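Local coordinates for protein kojibiose phosphorylase (Gut metagenome, PDB 6W0P) that is a carbohydrate-active enzyme of glycoside hydrolase family 65, with a helical central catalytic domain, at residues H437-E450 against T508-F520. Sequence-based numbering, arbitrary orientation.
Sequences HKFMQNYGIEMLVE and TYKTDKILDKCGF
From His437 to Glu450, one side of helix 437-450 is met first by the loop 508-512, extended at Tyr509 and Lys510, and then by the short helix 513-518, whose axis comes within 9.8 Å of its own, the two N-to-C directions 40° apart. Both belong to the (alpha/alpha)6-barrel catalytic domain of this family 65 enzyme, and a Schellman motif at Gly519 ends the short helix. At the loop end, His437 and Tyr509 form an offset stack, centroids 3.9 Å apart and planes nearly parallel at 6°. Met440 CG covers the other face of the tyrosine in a CH-pi contact, so the phenol is clamped between two side chains of successive helical turns. In the plane of its ring, His437 NE2 donates to Thr508 OG1 (3.1 Å), a hydroxyl also bonded to Asp506. Gln441 reads the loop backbone with its whole amide: OE1 accepts from Lys510 N (2.9 Å) and NE2 donates to Lys510 O (3.0 Å), the bend at chi2 (58°) carrying the amide to the loop. Further along, Ile445 CG2 meets Ile514 CG2, while Val449 splits its methyls, CG2 against Leu515 CD2 (3.5 Å) and CG1 against Cys518 CB and Phe520 CB. Glu446 extends past Cys518 SG, with OE1 bonded to Tyr376; its OE2 makes a weak salt bridge to Lys517 NZ (3.4 Å).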
ATOM      1  N   HIS A 437       4.926   9.714 -43.089  1.00 44.17           N
ATOM      2  CA  HIS A 437       3.477   9.651 -43.429  1.00 44.26           C
ATOM      3  C   HIS A 437       2.931   8.230 -43.232  1.00 44.74           C
ATOM      4  O   HIS A 437       1.838   8.107 -42.652  1.00 44.22           O
ATOM      5  CB  HIS A 437       3.235  10.147 -44.855  1.00 44.22           C
ATOM      6  CG  HIS A 437       1.838  10.605 -45.090  1.00 43.47           C
ATOM      7  ND1 HIS A 437       0.846   9.747 -45.516  1.00 43.43           N
ATOM      8  CD2 HIS A 437       1.271  11.818 -44.958  1.00 43.54           C
ATOM      9  CE1 HIS A 437      -0.277  10.415 -45.648  1.00 43.84           C
ATOM     10  NE2 HIS A 437      -0.044  11.682 -45.311  1.00 44.07           N
ATOM     11  N   LYS A 438       3.658   7.215 -43.707  1.00 46.54           N
ATOM     12  CA  LYS A 438       3.251   5.784 -43.665  1.00 48.85           C
ATOM     13  C   LYS A 438       3.147   5.279 -42.220  1.00 46.54           C
ATOM     14  O   LYS A 438       2.190   4.557 -41.919  1.00 46.15           O
ATOM     15  CB  LYS A 438       4.228   4.926 -44.467  1.00 52.16           C
ATOM     16  CG  LYS A 438       4.207   5.204 -45.962  1.00 57.55           C
ATOM     17  CD  LYS A 438       4.325   3.960 -46.831  1.00 61.56           C
ATOM     18  CE  LYS A 438       4.166   4.260 -48.314  1.00 64.81           C
ATOM     19  NZ  LYS A 438       3.033   3.511 -48.915  1.00 66.84           N
ATOM     20  N   PHE A 439       4.113   5.609 -41.361  1.00 45.35           N
ATOM     21  CA  PHE A 439       4.045   5.293 -39.917  1.00 42.99           C
ATOM     22  C   PHE A 439       2.744   5.875 -39.342  1.00 43.35           C
ATOM     23  O   PHE A 439       2.036   5.132 -38.640  1.00 43.77           O
ATOM     24  CB  PHE A 439       5.241   5.832 -39.133  1.00 42.33           C
ATOM     25  CG  PHE A 439       4.971   5.764 -37.657  1.00 40.77           C
ATOM     26  CD1 PHE A 439       4.978   4.543 -37.003  1.00 40.04           C
ATOM     27  CD2 PHE A 439       4.569   6.891 -36.961  1.00 40.13           C
ATOM     28  CE1 PHE A 439       4.648   4.462 -35.661  1.00 39.83           C
ATOM     29  CE2 PHE A 439       4.250   6.804 -35.615  1.00 40.34           C
ATOM     30  CZ  PHE A 439       4.282   5.591 -34.968  1.00 39.51           C
ATOM     31  N   MET A 440       2.437   7.150 -39.610  1.00 42.40           N
ATOM     32  CA  MET A 440       1.259   7.817 -39.000  1.00 43.21           C
ATOM     33  C   MET A 440      -0.019   7.116 -39.505  1.00 44.10           C
ATOM     34  O   MET A 440      -0.821   6.672 -38.660  1.00 43.63           O
ATOM     35  CB  MET A 440       1.238   9.319 -39.303  1.00 43.53           C
ATOM     36  CG  MET A 440       0.063  10.076 -38.696  1.00 44.88           C
ATOM     37  SD  MET A 440      -0.013  10.038 -36.873  1.00 45.81           S
ATOM     38  CE  MET A 440       1.301  11.180 -36.451  1.00 44.98           C
ATOM     39  N   GLN A 441      -0.171   6.940 -40.819  1.00 44.54           N
ATOM     40  CA  GLN A 441      -1.366   6.285 -41.424  1.00 45.47           C
ATOM     41  C   GLN A 441      -1.529   4.871 -40.852  1.00 44.21           C
ATOM     42  O   GLN A 441      -2.606   4.558 -40.355  1.00 43.95           O
ATOM     43  CB  GLN A 441      -1.241   6.235 -42.950  1.00 46.87           C
ATOM     44  CG  GLN A 441      -2.473   5.678 -43.666  1.00 48.71           C
ATOM     45  CD  GLN A 441      -3.739   6.454 -43.375  1.00 49.11           C
ATOM     46  OE1 GLN A 441      -3.913   7.602 -43.792  1.00 50.07           O
ATOM     47  NE2 GLN A 441      -4.642   5.822 -42.644  1.00 48.74           N
ATOM     48  N   ASN A 442      -0.492   4.041 -40.915  1.00 44.39           N
ATOM     49  CA  ASN A 442      -0.611   2.586 -40.619  1.00 45.40           C
ATOM     50  C   ASN A 442      -0.690   2.338 -39.098  1.00 44.38           C
ATOM     51  O   ASN A 442      -1.279   1.311 -38.726  1.00 43.72           O
ATOM     52  CB  ASN A 442       0.519   1.792 -41.282  1.00 45.78           C
ATOM     53  CG  ASN A 442       0.510   1.884 -42.791  1.00 46.01           C
ATOM     54  OD1 ASN A 442      -0.451   2.375 -43.371  1.00 49.90           O
ATOM     55  ND2 ASN A 442       1.551   1.386 -43.435  1.00 44.58           N
ATOM     56  N   TYR A 443      -0.158   3.241 -38.253  1.00 44.06           N
ATOM     57  CA  TYR A 443       0.043   3.004 -36.793  1.00 43.88           C
ATOM     58  C   TYR A 443      -0.297   4.232 -35.937  1.00 42.49           C
ATOM     59  O   TYR A 443      -1.071   4.106 -34.985  1.00 41.09           O
ATOM     60  CB  TYR A 443       1.478   2.549 -36.544  1.00 44.35           C
ATOM     61  CG  TYR A 443       1.853   1.318 -37.320  1.00 46.23           C
ATOM     62  CD1 TYR A 443       1.236   0.108 -37.053  1.00 47.26           C
ATOM     63  CD2 TYR A 443       2.775   1.367 -38.355  1.00 47.44           C
ATOM     64  CE1 TYR A 443       1.540  -1.034 -37.773  1.00 47.73           C
ATOM     65  CE2 TYR A 443       3.100   0.230 -39.077  1.00 48.32           C
ATOM     66  CZ  TYR A 443       2.479  -0.973 -38.785  1.00 48.65           C
ATOM     67  OH  TYR A 443       2.790  -2.108 -39.475  1.00 49.56           O
ATOM     68  N   GLY A 444       0.291   5.383 -36.257  1.00 42.49           N
ATOM     69  CA  GLY A 444       0.302   6.587 -35.402  1.00 41.74           C
ATOM     70  C   GLY A 444      -1.084   7.037 -35.000  1.00 40.39           C
ATOM     71  O   GLY A 444      -1.339   7.174 -33.804  1.00 40.81           O
ATOM     72  N   ILE A 445      -1.948   7.258 -35.979  1.00 39.80           N
ATOM     73  CA  ILE A 445      -3.325   7.782 -35.769  1.00 38.24           C
ATOM     74  C   ILE A 445      -4.039   6.865 -34.776  1.00 36.98           C
ATOM     75  O   ILE A 445      -4.593   7.379 -33.812  1.00 35.32           O
ATOM     76  CB  ILE A 445      -4.055   7.899 -37.116  1.00 39.02           C
ATOM     77  CG1 ILE A 445      -3.280   8.802 -38.077  1.00 39.29           C
ATOM     78  CG2 ILE A 445      -5.497   8.365 -36.916  1.00 39.54           C
ATOM     79  CD1 ILE A 445      -3.795   8.778 -39.505  1.00 40.20           C
ATOM     80  N   GLU A 446      -3.987   5.549 -34.993  1.00 37.17           N
ATOM     81  CA  GLU A 446      -4.654   4.564 -34.110  1.00 37.82           C
ATOM     82  C   GLU A 446      -4.196   4.777 -32.655  1.00 37.74           C
ATOM     83  O   GLU A 446      -5.080   4.887 -31.770  1.00 38.18           O
ATOM     84  CB  GLU A 446      -4.383   3.133 -34.564  1.00 38.37           C
ATOM     85  CG  GLU A 446      -5.268   2.144 -33.825  1.00 38.99           C
ATOM     86  CD  GLU A 446      -4.961   0.690 -34.091  1.00 40.48           C
ATOM     87  OE1 GLU A 446      -4.276   0.419 -35.090  1.00 41.87           O
ATOM     88  OE2 GLU A 446      -5.392  -0.165 -33.284  1.00 42.20           O
ATOM     89  N   MET A 447      -2.877   4.838 -32.430  1.00 37.41           N
ATOM     90  CA  MET A 447      -2.254   5.037 -31.094  1.00 37.24           C
ATOM     91  C   MET A 447      -2.735   6.353 -30.492  1.00 37.42           C
ATOM     92  O   MET A 447      -2.992   6.365 -29.277  1.00 37.05           O
ATOM     93  CB  MET A 447      -0.729   5.080 -31.180  1.00 36.55           C
ATOM     94  CG  MET A 447      -0.145   3.771 -31.602  1.00 36.13           C
ATOM     95  SD  MET A 447       1.590   3.918 -31.959  1.00 35.35           S
ATOM     96  CE  MET A 447       2.249   3.645 -30.312  1.00 35.15           C
ATOM     97  N   LEU A 448      -2.839   7.407 -31.303  1.00 37.56           N
ATOM     98  CA  LEU A 448      -3.216   8.760 -30.815  1.00 37.89           C
ATOM     99  C   LEU A 448      -4.707   8.780 -30.424  1.00 39.14           C
ATOM    100  O   LEU A 448      -5.062   9.468 -29.414  1.00 39.52           O
ATOM    101  CB  LEU A 448      -2.919   9.797 -31.895  1.00 38.58           C
ATOM    102  CG  LEU A 448      -1.441  10.054 -32.198  1.00 38.68           C
ATOM    103  CD1 LEU A 448      -1.313  11.132 -33.269  1.00 39.14           C
ATOM    104  CD2 LEU A 448      -0.670  10.468 -30.943  1.00 38.09           C
ATOM    105  N   VAL A 449      -5.569   8.085 -31.184  1.00 38.23           N
ATOM    106  CA  VAL A 449      -7.037   8.060 -30.907  1.00 37.53           C
ATOM    107  C   VAL A 449      -7.240   7.278 -29.609  1.00 36.60           C
ATOM    108  O   VAL A 449      -7.979   7.750 -28.740  1.00 35.22           O
ATOM    109  CB  VAL A 449      -7.841   7.487 -32.093  1.00 37.73           C
ATOM    110  CG1 VAL A 449      -9.263   7.093 -31.698  1.00 37.25           C
ATOM    111  CG2 VAL A 449      -7.862   8.469 -33.252  1.00 37.68           C
ATOM    112  N   GLU A 450      -6.573   6.130 -29.485  1.00 36.83           N
ATOM    113  CA  GLU A 450      -6.695   5.270 -28.281  1.00 37.04           C
ATOM    114  C   GLU A 450      -6.211   6.040 -27.046  1.00 35.42           C
ATOM    115  O   GLU A 450      -6.922   5.974 -26.028  1.00 35.56           O
ATOM    116  CB  GLU A 450      -5.945   3.944 -28.450  1.00 37.68           C
ATOM    117  CG  GLU A 450      -6.543   3.044 -29.523  1.00 38.99           C
ATOM    118  CD  GLU A 450      -7.948   2.506 -29.274  1.00 39.69           C
ATOM    119  OE1 GLU A 450      -8.488   2.728 -28.167  1.00 39.21           O
ATOM    120  OE2 GLU A 450      -8.511   1.895 -30.211  1.00 41.59           O
ATOM    121  N   THR A 508      -4.647  14.446 -46.290  1.00 54.98           N
ATOM    122  CA  THR A 508      -3.675  13.477 -46.872  1.00 54.03           C
ATOM    123  C   THR A 508      -3.693  12.173 -46.061  1.00 51.70           C
ATOM    124  O   THR A 508      -3.141  11.186 -46.556  1.00 50.47           O
ATOM    125  CB  THR A 508      -2.258  14.056 -47.024  1.00 54.58           C
ATOM    126  OG1 THR A 508      -1.677  14.224 -45.730  1.00 55.08           O
ATOM    127  CG2 THR A 508      -2.225  15.372 -47.779  1.00 54.00           C
ATOM    128  N   TYR A 509      -4.315  12.161 -44.877  1.00 51.81           N
ATOM    129  CA  TYR A 509      -4.538  10.935 -44.059  1.00 51.85           C
ATOM    130  C   TYR A 509      -6.009  10.532 -44.180  1.00 53.94           C
ATOM    131  O   TYR A 509      -6.870  11.413 -44.152  1.00 51.93           O
ATOM    132  CB  TYR A 509      -4.163  11.140 -42.585  1.00 49.61           C
ATOM    133  CG  TYR A 509      -2.695  11.397 -42.329  1.00 47.91           C
ATOM    134  CD1 TYR A 509      -1.752  10.389 -42.438  1.00 46.86           C
ATOM    135  CD2 TYR A 509      -2.243  12.653 -41.956  1.00 46.87           C
ATOM    136  CE1 TYR A 509      -0.405  10.630 -42.202  1.00 45.81           C
ATOM    137  CE2 TYR A 509      -0.900  12.909 -41.712  1.00 44.72           C
ATOM    138  CZ  TYR A 509       0.024  11.897 -41.844  1.00 44.23           C
ATOM    139  OH  TYR A 509       1.344  12.164 -41.635  1.00 43.55           O
ATOM    140  N   LYS A 510      -6.268   9.230 -44.295  1.00 58.28           N
ATOM    141  CA  LYS A 510      -7.636   8.654 -44.298  1.00 63.74           C
ATOM    142  C   LYS A 510      -7.938   8.175 -42.878  1.00 63.26           C
ATOM    143  O   LYS A 510      -7.314   7.194 -42.433  1.00 61.16           O
ATOM    144  CB  LYS A 510      -7.764   7.555 -45.361  1.00 67.74           C
ATOM    145  CG  LYS A 510      -7.366   7.975 -46.777  1.00 71.25           C
ATOM    146  CD  LYS A 510      -8.140   9.177 -47.348  1.00 73.86           C
ATOM    147  CE  LYS A 510      -7.617   9.663 -48.688  1.00 74.96           C
ATOM    148  NZ  LYS A 510      -6.262  10.262 -48.568  1.00 75.10           N
ATOM    149  N   THR A 511      -8.841   8.889 -42.212  1.00 65.51           N
ATOM    150  CA  THR A 511      -9.184   8.756 -40.779  1.00 67.75           C
ATOM    151  C   THR A 511     -10.632   8.269 -40.662  1.00 74.37           C
ATOM    152  O   THR A 511     -11.377   8.886 -39.882  1.00 82.04           O
ATOM    153  CB  THR A 511      -8.978  10.107 -40.078  1.00 68.25           C
ATOM    154  OG1 THR A 511      -9.955  11.021 -40.585  1.00 66.48           O
ATOM    155  CG2 THR A 511      -7.589  10.677 -40.286  1.00 66.87           C
ATOM    156  N   ASP A 512     -11.011   7.219 -41.407  1.00 74.09           N
ATOM    157  CA  ASP A 512     -12.401   6.690 -41.473  1.00 71.98           C
ATOM    158  C   ASP A 512     -12.451   5.304 -40.828  1.00 67.55           C
ATOM    159  O   ASP A 512     -13.117   5.152 -39.803  1.00 65.39           O
ATOM    160  CB  ASP A 512     -12.898   6.632 -42.922  1.00 76.80           C
ATOM    161  CG  ASP A 512     -13.672   7.860 -43.379  1.00 78.46           C
ATOM    162  OD1 ASP A 512     -13.584   8.187 -44.581  1.00 80.78           O
ATOM    163  OD2 ASP A 512     -14.361   8.474 -42.541  1.00 78.30           O
ATOM    164  N   LYS A 513     -11.749   4.336 -41.416  1.00 66.07           N
ATOM    165  CA  LYS A 513     -11.692   2.935 -40.926  1.00 66.21           C
ATOM    166  C   LYS A 513     -11.001   2.902 -39.551  1.00 64.11           C
ATOM    167  O   LYS A 513     -11.292   1.962 -38.778  1.00 64.20           O
ATOM    168  CB  LYS A 513     -10.971   2.039 -41.941  1.00 68.20           C
ATOM    169  CG  LYS A 513     -11.605   1.951 -43.327  1.00 70.87           C
ATOM    170  CD  LYS A 513     -12.775   0.990 -43.407  1.00 71.90           C
ATOM    171  CE  LYS A 513     -13.702   1.280 -44.574  1.00 73.79           C
ATOM    172  NZ  LYS A 513     -14.979   0.535 -44.464  1.00 74.05           N
ATOM    173  N   ILE A 514     -10.132   3.878 -39.244  1.00 59.70           N
ATOM    174  CA  ILE A 514      -9.367   3.927 -37.959  1.00 56.18           C
ATOM    175  C   ILE A 514     -10.310   4.408 -36.849  1.00 53.98           C
ATOM    176  O   ILE A 514     -10.440   3.679 -35.829  1.00 49.32           O
ATOM    177  CB  ILE A 514      -8.087   4.785 -38.080  1.00 54.20           C
ATOM    178  CG1 ILE A 514      -7.057   4.103 -38.982  1.00 54.49           C
ATOM    179  CG2 ILE A 514      -7.501   5.085 -36.705  1.00 54.42           C
ATOM    180  CD1 ILE A 514      -5.985   5.023 -39.522  1.00 54.22           C
ATOM    181  N   LEU A 515     -10.954   5.564 -37.037  1.00 54.01           N
ATOM    182  CA  LEU A 515     -11.899   6.121 -36.030  1.00 56.06           C
ATOM    183  C   LEU A 515     -13.022   5.105 -35.763  1.00 58.46           C
ATOM    184  O   LEU A 515     -13.362   4.888 -34.568  1.00 57.42           O
ATOM    185  CB  LEU A 515     -12.461   7.469 -36.502  1.00 56.67           C
ATOM    186  CG  LEU A 515     -11.480   8.645 -36.502  1.00 57.52           C
ATOM    187  CD1 LEU A 515     -12.162   9.936 -36.933  1.00 57.76           C
ATOM    188  CD2 LEU A 515     -10.839   8.849 -35.142  1.00 57.09           C
ATOM    189  N   ASP A 516     -13.565   4.484 -36.816  1.00 59.20           N
ATOM    190  CA  ASP A 516     -14.626   3.452 -36.693  1.00 60.39           C
ATOM    191  C   ASP A 516     -14.103   2.286 -35.848  1.00 58.18           C
ATOM    192  O   ASP A 516     -14.784   1.914 -34.888  1.00 56.54           O
ATOM    193  CB  ASP A 516     -15.108   2.951 -38.057  1.00 63.61           C
ATOM    194  CG  ASP A 516     -16.461   2.274 -37.973  1.00 65.88           C
ATOM    195  OD1 ASP A 516     -17.456   3.003 -37.815  1.00 68.85           O
ATOM    196  OD2 ASP A 516     -16.503   1.024 -38.019  1.00 67.83           O
ATOM    197  N   LYS A 517     -12.937   1.733 -36.185  1.00 58.62           N
ATOM    198  CA  LYS A 517     -12.349   0.546 -35.496  1.00 59.00           C
ATOM    199  C   LYS A 517     -12.108   0.860 -34.010  1.00 57.36           C
ATOM    200  O   LYS A 517     -12.261  -0.062 -33.174  1.00 55.91           O
ATOM    201  CB  LYS A 517     -11.044   0.134 -36.189  1.00 61.23           C
ATOM    202  CG  LYS A 517     -10.330  -1.087 -35.610  1.00 63.39           C
ATOM    203  CD  LYS A 517      -8.818  -0.911 -35.463  1.00 64.57           C
ATOM    204  CE  LYS A 517      -8.105  -2.172 -35.004  1.00 65.05           C
ATOM    205  NZ  LYS A 517      -6.723  -2.261 -35.537  1.00 65.23           N
ATOM    206  N   CYS A 518     -11.739   2.110 -33.701  1.00 55.38           N
ATOM    207  CA  CYS A 518     -11.415   2.608 -32.336  1.00 54.18           C
ATOM    208  C   CYS A 518     -12.682   3.008 -31.566  1.00 54.05           C
ATOM    209  O   CYS A 518     -12.562   3.202 -30.336  1.00 53.34           O
ATOM    210  CB  CYS A 518     -10.480   3.807 -32.399  1.00 53.16           C
ATOM    211  SG  CYS A 518      -8.846   3.399 -33.056  1.00 53.02           S
ATOM    212  N   GLY A 519     -13.828   3.138 -32.250  1.00 53.09           N
ATOM    213  CA  GLY A 519     -15.095   3.634 -31.678  1.00 52.39           C
ATOM    214  C   GLY A 519     -15.039   5.118 -31.365  1.00 52.13           C
ATOM    215  O   GLY A 519     -15.546   5.527 -30.315  1.00 51.83           O
ATOM    216  N   PHE A 520     -14.428   5.921 -32.232  1.00 51.93           N
ATOM    217  CA  PHE A 520     -14.253   7.372 -31.978  1.00 51.30           C
ATOM    218  C   PHE A 520     -15.243   8.122 -32.869  1.00 51.69           C
ATOM    219  O   PHE A 520     -14.994   8.230 -34.089  1.00 50.98           O
ATOM    220  CB  PHE A 520     -12.792   7.789 -32.176  1.00 49.96           C
ATOM    221  CG  PHE A 520     -12.377   9.023 -31.414  1.00 49.84           C
ATOM    222  CD1 PHE A 520     -12.250   8.989 -30.035  1.00 50.11           C
ATOM    223  CD2 PHE A 520     -12.081  10.213 -32.064  1.00 51.08           C
ATOM    224  CE1 PHE A 520     -11.860  10.116 -29.324  1.00 49.14           C
ATOM    225  CE2 PHE A 520     -11.677  11.334 -31.350  1.00 50.31           C
ATOM    226  CZ  PHE A 520     -11.578  11.287 -29.982  1.00 49.10           C
TER
HETATM  227  O   HOH W   1      -2.259   8.015 -46.185  1.00 49.18           O
HETATM  228  O   HOH W   2      -5.503  -3.288 -33.653  1.00 55.52           O